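Local coordinates for protein acetylene hydratase (Pelobacter acetylenicus, PDB 2E7Z) that catalyses the hydration of acetylene to acetaldehyde, using a tungsten-bis(molybdopterin guanine dinucleotide) cofactor and a [4Fe-4S] cluster, at residues D81-E86 with Y452-D457; Q113-T118 with Y493-L498; E86-L91 with V500-E505; K92-K97 with V406-A411. All coordinates share one frame; numbering follows the deposited sequence. Where two conformers were deposited one is given.

Interaction 1: D81-E86 with Y452-D457. With MGD (2-amino-5,6-dimercapto-7-methyl-3,7,8a,9-tetrahydro-8-oxa-1,3,9,10-tetraaza-anthracen-4-one guanosine dinucleotide), chain E.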
# COMPACT_ATOMS: atom_id res chain seq x y z
N ASP A 81 19.12 25.32 -4.60
CA ASP A 81 18.97 26.51 -3.79
C ASP A 81 17.86 27.42 -4.33
O ASP A 81 17.00 27.90 -3.57
CB ASP A 81 20.32 27.26 -3.73
CG ASP A 81 20.31 28.44 -2.77
OD1 ASP A 81 19.97 28.23 -1.59
OD2 ASP A 81 20.68 29.57 -3.18
N GLN A 82 17.87 27.66 -5.65
CA GLN A 82 16.87 28.51 -6.25
C GLN A 82 15.49 27.85 -6.25
O GLN A 82 14.48 28.51 -5.96
CB GLN A 82 17.26 28.92 -7.66
CG GLN A 82 16.32 29.95 -8.27
CD GLN A 82 16.37 31.31 -7.56
OE1 GLN A 82 17.37 31.68 -6.92
NE2 GLN A 82 15.30 32.09 -7.70
N ALA A 83 15.45 26.55 -6.54
CA ALA A 83 14.18 25.83 -6.50
C ALA A 83 13.55 25.92 -5.12
O ALA A 83 12.39 26.23 -5.00
CB ALA A 83 14.38 24.36 -6.89
N LEU A 84 14.35 25.69 -4.08
CA LEU A 84 13.84 25.72 -2.72
C LEU A 84 13.41 27.14 -2.33
O LEU A 84 12.40 27.32 -1.65
CB LEU A 84 14.91 25.19 -1.77
CG LEU A 84 15.23 23.69 -1.90
CD1 LEU A 84 16.70 23.43 -1.52
CD2 LEU A 84 14.29 22.90 -1.05
N ASP A 85 14.18 28.15 -2.75
CA ASP A 85 13.79 29.53 -2.46
C ASP A 85 12.42 29.83 -3.07
O ASP A 85 11.55 30.40 -2.40
CB ASP A 85 14.80 30.51 -3.05
CG ASP A 85 16.08 30.63 -2.23
OD1 ASP A 85 16.18 30.02 -1.13
OD2 ASP A 85 16.99 31.34 -2.71
N GLU A 86 12.23 29.43 -4.32
CA GLU A 86 10.98 29.73 -5.02
C GLU A 86 9.81 28.93 -4.46
O GLU A 86 8.71 29.46 -4.32
CB GLU A 86 11.12 29.51 -6.52
CG GLU A 86 12.09 30.53 -7.14
CD GLU A 86 12.26 30.40 -8.65
OE1 GLU A 86 11.51 29.63 -9.28
OE2 GLU A 86 13.17 31.07 -9.21
N TYR A 452 7.83 22.33 -10.27
CA TYR A 452 9.22 21.95 -10.00
C TYR A 452 9.32 20.46 -9.89
O TYR A 452 8.50 19.84 -9.16
CB TYR A 452 9.76 22.57 -8.68
CG TYR A 452 9.68 24.07 -8.66
CD1 TYR A 452 8.52 24.72 -8.22
CD2 TYR A 452 10.75 24.85 -9.13
CE1 TYR A 452 8.39 26.09 -8.23
CE2 TYR A 452 10.65 26.24 -9.18
CZ TYR A 452 9.46 26.84 -8.74
OH TYR A 452 9.35 28.21 -8.79
N VAL A 453 10.31 19.89 -10.59
CA VAL A 453 10.60 18.47 -10.46
C VAL A 453 11.96 18.38 -9.81
O VAL A 453 12.93 19.00 -10.28
CB VAL A 453 10.56 17.77 -11.82
CG1 VAL A 453 10.90 16.26 -11.67
CG2 VAL A 453 9.18 17.95 -12.46
N LEU A 454 12.03 17.67 -8.69
CA LEU A 454 13.24 17.60 -7.88
C LEU A 454 13.79 16.21 -7.92
O LEU A 454 13.06 15.26 -7.76
CB LEU A 454 12.98 18.04 -6.44
CG LEU A 454 12.43 19.45 -6.31
CD1 LEU A 454 12.15 19.71 -4.84
CD2 LEU A 454 13.42 20.47 -6.83
N PRO A 455 15.10 16.06 -8.20
CA PRO A 455 15.67 14.73 -8.35
C PRO A 455 15.95 13.97 -7.07
O PRO A 455 16.72 14.42 -6.21
CB PRO A 455 17.00 15.01 -9.07
CG PRO A 455 17.40 16.36 -8.56
CD PRO A 455 16.09 17.13 -8.46
N GLY A 456 15.34 12.80 -6.97
CA GLY A 456 15.57 11.95 -5.82
C GLY A 456 16.71 10.97 -5.98
O GLY A 456 17.00 10.52 -7.10
N ASP A 457 17.41 10.65 -4.90
CA ASP A 457 18.38 9.57 -4.91
C ASP A 457 17.70 8.22 -5.15
O ASP A 457 16.48 8.10 -5.17
CB ASP A 457 19.30 9.58 -3.67
CG ASP A 457 18.57 9.34 -2.36
OD1 ASP A 457 17.37 9.07 -2.37
OD2 ASP A 457 19.29 9.40 -1.34
PB MGD E . 3.60 4.70 -8.04
O1B MGD E . 2.22 5.31 -8.09
O2B MGD E . 4.12 3.94 -9.21
O3B MGD E . 3.76 3.72 -6.79
O3A MGD E . 2.11 3.42 -4.92
PA MGD E . 3.60 3.96 -5.21
O1A MGD E . 4.64 3.08 -4.58
O2A MGD E . 3.57 5.42 -4.89
O5' MGD E . 4.60 5.93 -7.72
C5' MGD E . 5.89 5.64 -7.21
C4' MGD E . 6.80 6.74 -7.72
O4' MGD E . 8.03 6.66 -6.98
C3' MGD E . 7.23 6.55 -9.17
O3' MGD E . 6.89 7.73 -9.92
C2' MGD E . 8.76 6.31 -9.15
O2' MGD E . 9.51 6.86 -10.25
C1' MGD E . 9.13 6.99 -7.86
N9 MGD E . 10.32 6.47 -7.16
C8 MGD E . 10.70 5.18 -7.04
N7 MGD E . 11.78 5.08 -6.24
C5 MGD E . 12.05 6.33 -5.79
C6 MGD E . 13.03 6.95 -4.92
O6 MGD E . 13.92 6.27 -4.35
N1 MGD E . 12.91 8.27 -4.74
C2 MGD E . 12.03 9.06 -5.35
N2 MGD E . 12.02 10.39 -5.07
N3 MGD E . 11.11 8.56 -6.17
C4 MGD E . 11.09 7.23 -6.40
C10 MGD E . 1.94 2.03 -4.68
C11 MGD E . 0.55 1.85 -4.09
O11 MGD E . -0.36 2.19 -5.14
C12 MGD E . 0.36 0.43 -3.64
S12 MGD E . 1.51 -0.26 -2.58
C13 MGD E . -0.73 -0.27 -4.01
S13 MGD E . -0.92 -1.92 -3.63
C14 MGD E . -1.85 0.33 -4.81
N15 MGD E . -1.90 -0.20 -6.17
C16 MGD E . -2.83 0.41 -6.96
C17 MGD E . -3.55 -0.26 -8.04
O17 MGD E . -3.35 -1.47 -8.29
N18 MGD E . -4.45 0.46 -8.75
C19 MGD E . -4.70 1.77 -8.50
N19 MGD E . -5.60 2.45 -9.25
N20 MGD E . -4.05 2.45 -7.54
C21 MGD E . -3.15 1.83 -6.76
N22 MGD E . -2.54 2.52 -5.79
C23 MGD E . -1.70 1.86 -4.82

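Interaction 2: Q113-T118 with Y493-L498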
# COMPACT_ATOMS: atom_id res chain seq x y z
N GLN A 113 12.55 5.80 2.19
CA GLN A 113 13.16 5.31 3.44
C GLN A 113 14.29 6.25 3.87
O GLN A 113 15.41 5.80 4.18
CB GLN A 113 13.61 3.86 3.29
CG GLN A 113 12.41 3.02 2.97
CD GLN A 113 12.58 1.54 3.27
OE1 GLN A 113 13.10 1.14 4.33
NE2 GLN A 113 12.09 0.73 2.36
N SER A 114 13.94 7.55 3.93
CA SER A 114 14.93 8.58 4.14
C SER A 114 14.52 9.72 5.07
O SER A 114 15.38 10.52 5.40
CB SER A 114 15.36 9.19 2.80
OG SER A 114 16.11 8.24 2.06
N GLU A 115 13.26 9.79 5.52
CA GLU A 115 12.87 10.97 6.29
C GLU A 115 12.62 10.71 7.78
O GLU A 115 12.67 11.65 8.55
CB GLU A 115 11.74 11.77 5.63
CG GLU A 115 10.46 11.03 5.24
CD GLU A 115 9.45 10.77 6.35
OE1 GLU A 115 9.48 11.42 7.44
OE2 GLU A 115 8.56 9.91 6.12
N TYR A 116 12.35 9.46 8.18
CA TYR A 116 12.40 9.07 9.59
C TYR A 116 11.41 9.85 10.47
O TYR A 116 11.62 9.97 11.67
CB TYR A 116 13.82 9.17 10.15
CG TYR A 116 14.79 8.28 9.41
CD1 TYR A 116 14.89 6.93 9.72
CD2 TYR A 116 15.56 8.78 8.36
CE1 TYR A 116 15.77 6.09 9.04
CE2 TYR A 116 16.43 7.95 7.63
CZ TYR A 116 16.51 6.59 7.98
OH TYR A 116 17.34 5.73 7.31
N GLY A 117 10.32 10.32 9.88
CA GLY A 117 9.30 11.09 10.61
C GLY A 117 9.34 12.58 10.37
O GLY A 117 8.42 13.31 10.81
N THR A 118 10.39 13.06 9.69
CA THR A 118 10.52 14.49 9.52
C THR A 118 9.54 15.08 8.51
O THR A 118 9.30 16.29 8.55
CB THR A 118 11.97 14.91 9.15
OG1 THR A 118 12.37 14.32 7.91
CG2 THR A 118 12.93 14.51 10.26
N TYR A 493 17.09 16.02 2.87
CA TYR A 493 17.65 17.26 2.35
C TYR A 493 16.53 18.21 1.91
O TYR A 493 16.50 19.37 2.31
CB TYR A 493 18.60 16.96 1.21
CG TYR A 493 19.19 18.19 0.60
CD1 TYR A 493 20.33 18.78 1.15
CD2 TYR A 493 18.61 18.78 -0.52
CE1 TYR A 493 20.88 19.93 0.58
CE2 TYR A 493 19.13 19.94 -1.06
CZ TYR A 493 20.26 20.50 -0.50
OH TYR A 493 20.82 21.62 -1.05
N PHE A 494 15.62 17.73 1.06
CA PHE A 494 14.50 18.53 0.61
C PHE A 494 13.69 19.05 1.80
O PHE A 494 13.42 20.25 1.88
CB PHE A 494 13.59 17.69 -0.33
CG PHE A 494 12.25 18.33 -0.61
CD1 PHE A 494 12.15 19.57 -1.21
CD2 PHE A 494 11.06 17.72 -0.19
CE1 PHE A 494 10.93 20.18 -1.46
CE2 PHE A 494 9.82 18.33 -0.44
CZ PHE A 494 9.76 19.56 -1.09
N ILE A 495 13.30 18.16 2.71
CA ILE A 495 12.44 18.59 3.82
C ILE A 495 13.14 19.64 4.70
O ILE A 495 12.54 20.67 5.05
CB ILE A 495 12.02 17.36 4.70
CG1 ILE A 495 11.05 16.48 3.91
CG2 ILE A 495 11.36 17.80 6.03
CD1 ILE A 495 11.06 15.00 4.37
N ARG A 496 14.39 19.39 5.06
CA ARG A 496 15.09 20.32 5.94
C ARG A 496 15.29 21.68 5.28
O ARG A 496 15.11 22.73 5.91
CB ARG A 496 16.44 19.78 6.37
CG ARG A 496 17.05 20.67 7.46
CD ARG A 496 18.48 20.30 7.83
NE ARG A 496 18.76 20.91 9.14
CZ ARG A 496 19.23 22.14 9.35
NH1 ARG A 496 19.60 22.92 8.33
NH2 ARG A 496 19.39 22.57 10.60
N GLU A 497 15.69 21.66 4.02
CA GLU A 497 15.93 22.92 3.30
C GLU A 497 14.64 23.74 3.22
O GLU A 497 14.65 24.97 3.37
CB GLU A 497 16.49 22.66 1.91
CG GLU A 497 17.91 22.12 1.91
CD GLU A 497 18.93 23.16 2.31
OE1 GLU A 497 18.77 24.35 1.96
OE2 GLU A 497 19.92 22.78 2.97
N LEU A 498 13.52 23.08 3.00
CA LEU A 498 12.25 23.79 2.99
C LEU A 498 11.87 24.28 4.39
O LEU A 498 11.45 25.41 4.56
CB LEU A 498 11.15 22.91 2.37
CG LEU A 498 9.78 23.56 2.16
CD1 LEU A 498 9.83 24.87 1.35
CD2 LEU A 498 8.89 22.55 1.45

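Interaction 3: E86-L91 with V500-E505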
# COMPACT_ATOMS: atom_id res chain seq x y z
N GLU A 86 12.23 29.43 -4.32
CA GLU A 86 10.98 29.73 -5.02
C GLU A 86 9.81 28.93 -4.46
O GLU A 86 8.71 29.46 -4.32
CB GLU A 86 11.12 29.51 -6.52
CG GLU A 86 12.09 30.53 -7.14
CD GLU A 86 12.26 30.40 -8.65
OE1 GLU A 86 11.51 29.63 -9.28
OE2 GLU A 86 13.17 31.07 -9.21
N ILE A 87 10.06 27.66 -4.17
CA ILE A 87 9.02 26.81 -3.58
C ILE A 87 8.56 27.41 -2.25
O ILE A 87 7.35 27.56 -1.99
CB ILE A 87 9.53 25.37 -3.45
CG1 ILE A 87 9.61 24.73 -4.84
CG2 ILE A 87 8.60 24.55 -2.57
CD1 ILE A 87 10.48 23.45 -4.87
N ALA A 88 9.52 27.82 -1.39
CA ALA A 88 9.17 28.39 -0.09
C ALA A 88 8.41 29.71 -0.24
O ALA A 88 7.40 29.95 0.44
CB ALA A 88 10.43 28.60 0.75
N GLU A 89 8.88 30.56 -1.16
CA GLU A 89 8.21 31.83 -1.38
C GLU A 89 6.75 31.62 -1.82
O GLU A 89 5.84 32.27 -1.30
CB GLU A 89 8.94 32.64 -2.45
CG GLU A 89 8.25 33.97 -2.80
CD GLU A 89 8.86 34.64 -4.02
OE1 GLU A 89 9.65 33.99 -4.77
OE2 GLU A 89 8.54 35.83 -4.24
N LYS A 90 6.54 30.71 -2.77
CA LYS A 90 5.19 30.45 -3.26
C LYS A 90 4.31 29.77 -2.20
O LYS A 90 3.14 30.11 -2.05
CB LYS A 90 5.22 29.63 -4.54
CG LYS A 90 3.84 29.42 -5.15
CD LYS A 90 3.84 29.39 -6.68
CE LYS A 90 2.55 30.01 -7.22
NZ LYS A 90 2.36 29.81 -8.67
N LEU A 91 4.88 28.81 -1.47
CA LEU A 91 4.13 28.15 -0.41
C LEU A 91 3.71 29.15 0.69
O LEU A 91 2.60 29.08 1.20
CB LEU A 91 4.97 27.04 0.19
CG LEU A 91 4.31 26.19 1.28
CD1 LEU A 91 3.09 25.50 0.70
CD2 LEU A 91 5.33 25.20 1.80
N VAL A 500 13.77 25.07 6.90
CA VAL A 500 14.56 26.25 7.26
C VAL A 500 13.96 27.52 6.64
O VAL A 500 13.76 28.53 7.34
CB VAL A 500 16.04 26.07 6.88
CG1 VAL A 500 16.82 27.38 7.02
CG2 VAL A 500 16.68 24.95 7.72
N ARG A 501 13.60 27.45 5.36
CA ARG A 501 13.03 28.61 4.68
C ARG A 501 11.65 29.00 5.18
O ARG A 501 11.24 30.15 5.04
CB ARG A 501 13.00 28.38 3.17
CG ARG A 501 14.39 28.32 2.54
CD ARG A 501 14.32 27.71 1.14
NE ARG A 501 15.55 27.84 0.37
CZ ARG A 501 16.63 27.07 0.53
NH1 ARG A 501 16.65 26.10 1.46
NH2 ARG A 501 17.68 27.28 -0.24
N MET A 502 10.94 28.05 5.75
CA MET A 502 9.62 28.30 6.32
C MET A 502 9.69 28.76 7.77
O MET A 502 8.66 28.93 8.41
CB MET A 502 8.73 27.03 6.20
CG MET A 502 8.49 26.57 4.73
SD MET A 502 7.79 27.84 3.63
CE MET A 502 6.08 27.93 4.25
N GLY A 503 10.91 28.93 8.29
CA GLY A 503 11.13 29.46 9.64
C GLY A 503 11.20 28.43 10.77
O GLY A 503 11.10 28.76 11.95
N LEU A 504 11.38 27.16 10.39
CA LEU A 504 11.31 26.05 11.32
C LEU A 504 12.66 25.41 11.66
O LEU A 504 12.69 24.29 12.20
CB LEU A 504 10.36 24.98 10.76
CG LEU A 504 8.95 25.44 10.43
CD1 LEU A 504 8.24 24.32 9.70
CD2 LEU A 504 8.18 25.84 11.71
N GLU A 505 13.77 26.10 11.40
CA GLU A 505 15.11 25.55 11.63
C GLU A 505 15.31 24.95 13.02
O GLU A 505 15.95 23.92 13.21
CB GLU A 505 16.18 26.61 11.34
CG GLU A 505 16.19 27.81 12.27
CD GLU A 505 17.15 28.89 11.77
OE1 GLU A 505 18.10 29.23 12.51
OE2 GLU A 505 16.98 29.38 10.62

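Interaction 4: K92-K97 with V406-A411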
# COMPACT_ATOMS: atom_id res chain seq x y z
N LYS A 92 4.61 30.07 1.05
CA LYS A 92 4.24 31.09 2.04
C LYS A 92 3.03 31.90 1.58
O LYS A 92 2.13 32.18 2.37
CB LYS A 92 5.42 32.04 2.31
CG LYS A 92 6.48 31.42 3.18
CD LYS A 92 7.74 32.30 3.18
CE LYS A 92 8.83 31.67 4.01
NZ LYS A 92 10.07 32.51 3.99
N LYS A 93 3.02 32.30 0.31
CA LYS A 93 1.89 33.06 -0.23
C LYS A 93 0.60 32.24 -0.22
O LYS A 93 -0.47 32.76 0.14
CB LYS A 93 2.19 33.54 -1.66
CG LYS A 93 3.25 34.64 -1.72
CD LYS A 93 3.67 34.93 -3.17
CE LYS A 93 2.60 35.70 -3.95
NZ LYS A 93 2.24 37.01 -3.28
N ILE A 94 0.71 30.97 -0.59
CA ILE A 94 -0.44 30.09 -0.61
C ILE A 94 -1.01 29.91 0.82
O ILE A 94 -2.23 30.02 1.05
CB ILE A 94 -0.08 28.74 -1.28
CG1 ILE A 94 0.13 28.98 -2.78
CG2 ILE A 94 -1.19 27.71 -1.03
CD1 ILE A 94 0.82 27.81 -3.46
N ILE A 95 -0.12 29.65 1.77
CA ILE A 95 -0.54 29.45 3.17
C ILE A 95 -1.10 30.74 3.78
O ILE A 95 -2.05 30.69 4.54
CB ILE A 95 0.62 28.88 4.05
CG1 ILE A 95 0.90 27.43 3.64
CG2 ILE A 95 0.29 29.00 5.57
CD1 ILE A 95 2.13 26.85 4.36
N ALA A 96 -0.55 31.88 3.42
CA ALA A 96 -1.09 33.15 3.94
C ALA A 96 -2.52 33.36 3.46
O ALA A 96 -3.34 33.93 4.16
CB ALA A 96 -0.22 34.30 3.52
N LYS A 97 -2.82 32.92 2.23
CA LYS A 97 -4.13 33.16 1.62
C LYS A 97 -5.13 32.09 2.03
O LYS A 97 -6.29 32.38 2.30
CB LYS A 97 -4.01 33.21 0.09
CG LYS A 97 -5.29 33.50 -0.66
CD LYS A 97 -4.99 33.78 -2.13
CE LYS A 97 -6.26 34.07 -2.92
NZ LYS A 97 -5.97 34.39 -4.37
N VAL A 406 -7.45 23.45 -1.46
CA VAL A 406 -6.08 22.93 -1.37
C VAL A 406 -5.39 23.43 -2.64
O VAL A 406 -5.93 23.26 -3.74
CB VAL A 406 -6.06 21.40 -1.32
CG1 VAL A 406 -4.63 20.84 -1.52
CG2 VAL A 406 -6.65 20.93 -0.00
N LYS A 407 -4.26 24.13 -2.47
CA LYS A 407 -3.65 24.89 -3.55
C LYS A 407 -2.18 24.63 -3.71
O LYS A 407 -1.61 25.09 -4.70
CB LYS A 407 -3.89 26.40 -3.34
CG LYS A 407 -5.36 26.77 -3.57
CD LYS A 407 -5.72 26.74 -5.05
CE LYS A 407 -7.16 27.15 -5.24
NZ LYS A 407 -7.46 27.14 -6.67
N ALA A 408 -1.56 23.92 -2.76
CA ALA A 408 -0.19 23.43 -2.94
C ALA A 408 -0.20 21.92 -2.81
O ALA A 408 -0.89 21.40 -1.93
CB ALA A 408 0.79 24.04 -1.93
N PHE A 409 0.58 21.22 -3.64
CA PHE A 409 0.57 19.77 -3.64
C PHE A 409 1.99 19.24 -3.87
O PHE A 409 2.66 19.62 -4.84
CB PHE A 409 -0.43 19.25 -4.67
CG PHE A 409 -0.58 17.74 -4.69
CD1 PHE A 409 0.20 16.92 -5.50
CD2 PHE A 409 -1.54 17.15 -3.86
CE1 PHE A 409 0.02 15.53 -5.49
CE2 PHE A 409 -1.75 15.75 -3.89
CZ PHE A 409 -0.95 14.96 -4.66
N PHE A 410 2.45 18.38 -2.95
CA PHE A 410 3.76 17.75 -3.07
C PHE A 410 3.56 16.26 -3.30
O PHE A 410 2.86 15.59 -2.53
CB PHE A 410 4.66 17.91 -1.83
CG PHE A 410 5.02 19.31 -1.45
CD1 PHE A 410 4.76 20.40 -2.26
CD2 PHE A 410 5.66 19.51 -0.23
CE1 PHE A 410 5.14 21.70 -1.86
CE2 PHE A 410 6.05 20.78 0.17
CZ PHE A 410 5.81 21.88 -0.67
N ALA A 411 4.24 15.73 -4.32
CA ALA A 411 4.27 14.30 -4.62
C ALA A 411 5.66 13.79 -4.31
O ALA A 411 6.62 14.19 -5.00
CB ALA A 411 3.88 14.03 -6.07

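Interaction 1: D81-E86 with Y452-D457
Y452, A83 and E86 carry most of this contact, in which helix 80-98 lies against strand 452-455 of the seven-stranded mixed sheet. The phenol of Y452 donates to the carboxylate of E86, with OH 2.6 Å from OE1, and it is the anti lone pair of that oxygen that accepts. OE1 sits at the ring edge, in its plane, while the carboxylate itself is turned 71° against the ring. CG of E86 stands beside its own backbone N (chi1 -67°) and the chain beyond is extended, a course that carries OE1 to the phenol. E86 CB already lies 3.2 Å from Y452 OH. One turn back, CB of A83 rests 4.0 Å from CD2 of L454 and obliquely against the tyrosine ring. The second oxygen, E86 OE2, takes a nearly straight bond from Q82 NE2 at 2.8 Å, and K64 forms a salt bridge with OE1. Cutting E86 back to alanine would probably leave the Y452 hydroxyl without this acceptor and take from K64 this salt-bridge partner. Farther along the chain, G456 and D457 border the guanine of the cofactor. With both oxygens engaged, the carboxylate is held against rotation, and the nearby lysine probably favours its ionised form.

Interaction 2: Q113-T118 with Y493-L498
I495 on helix 491-501 faces a type I' beta turn, E115 to T118, and the CA atoms of T118 and I495 stand 7.3 Å apart. The turn leads straight into helix 118-126, with G117 at the N-cap position, so this is a loop-to-helix junction docked on the side of another helix. No hydrogen bond joins the two segments; they meet by van der Waals contact. I495 reaches over with both of its branches: CD1 ends 3.5 Å from CB of E115 and 3.8 Å from OG1 of T118, while CG2 lies 3.6 Å from the carbonyl O of T118. Its CG1 is placed beside the backbone N and its CG2 beside the carbonyl carbon (chi1 -70°), which sends the two branches apart, one towards E115 and the T118 hydroxyl, the other to the T118 carbonyl. The polar groups of the turn find partners in and around it. E115 folds back at chi2 (81°), sending its carboxylate to the start of the helix: OE1 accepts from L119 N and, weakly, from G117 N, and OE2 takes a bond from Q107. A valine in place of T118 has no hydroxyl for the E115 carbonyl, and the turn would probably be held less firmly in front of I495. The loop also runs close to the cofactor pocket, since E109, a cofactor-binding residue, accepts from S114 N. Two donors of one residue converge on a single acceptor here: E115 O receives T118 N at 2.9 Å and T118 OG1 at 2.8 Å, the hydroxyl tilted 17° from the carbonyl plane.

Interaction 3: E86-L91 with V500-E505
M502, which follows R501 of helix 491-501, folds its side chain over A88 and L91 of helix 80-98. Its CB and CG start the path without a close partner on the opposing helix; CG stands beside the backbone N (chi1 -60°), and bends at chi2 and chi3 then curl the chain towards that helix. SD comes next, 3.8 Å from the carbonyl O of A88 and 4.0 Å from A88 CB. The terminal CE closes on the leucine, 3.7 Å from L91 CD2 and 3.9 Å from L91 CG, the two side chains crossing at about a right angle. Beside this, A88 offers only a methyl, and the backbones come near: its CA is 6.1 Å from that of R501, and the CB atoms of A88 and R501 touch at 3.5 Å. The extended R501 chain then passes CD along the same methyl at 4.0 Å and carries its guanidinium on to D81, D85 and E497, each a salt-bridge partner. Just beyond M502, G503 has positive phi and closes the helix with a Schellman motif. F122 and L126 of helix 118-126 pack on M502 too, which makes the methionine a wedge among three helices. No hydrogen bond links the two segments, and the thioether meets the helix through van der Waals contact alone, while the charge of the neighbouring arginine is answered by acidic residues beside this apolar patch.

Interaction 4: K92-K97 with V406-A411
I94 bridges from helix 80-98 to the start of strand 408-412, where its two branches meet K407 and A408. With chi1 at -70°, CG1 stands beside the backbone N and CG2 beside the carbonyl carbon, so the branches part at CB: CG2 meets the K407 side chain, while CD1 reaches the K407 carbonyl and the A408 methyl. CG2 touches CB of K407 at 3.8 Å. The longer arm, extended at chi2 (166°), carries CD1 to 4.1 Å from CB of A408 and 3.9 Å from the carbonyl O of K407. The lysine behaves in two ways: its CB, pointing at the helix, supplies the apolar contact, and the chain then bends at chi2 and runs fully extended away from I94, crossing it at about a right angle. At its far end, NZ is hydrogen-bonded to E401 and to the carbonyl O of N432, and a bound sodium ion lies about 4 Å from this side chain. A408 presents just its methyl, and the CA atoms of I94 and K407 are 6.8 Å apart. L435 on strand 435-440 and S102 also pack on I94, so the isoleucine lies where neighbouring strands begin. Through it the last turns of helix 80-98 cover one face of the seven-stranded mixed sheet, with parallel strand 103-107 following the helix in the chain and pairing next to 408-412, as in the layered alpha/beta architecture of the molybdopterin oxidoreductases.

Helix 80-98 ties three of the contacts together: going along it, interaction 1, interaction 3 and interaction 4 take successive turns, and interactions 1 and 3 share E86. Interactions 1 and 4 set the helix on strands 452-455 and 408-412 of the seven-stranded mixed sheet, their centres 16 Å apart. Interactions 2 and 3 both use helix 491-501, their centres 14 Å apart, and interaction 4 is nested along the chain inside the loops closed by 1 and 3. R501 joins interaction 3 to 1 through salt bridges to D81 and D85, while L498 packs on A88 and F410. Segments more than 300 residues apart in sequence thus pack helices 80-98 and 491-501 beside one sheet, whose strand 452-455 leads to the cofactor.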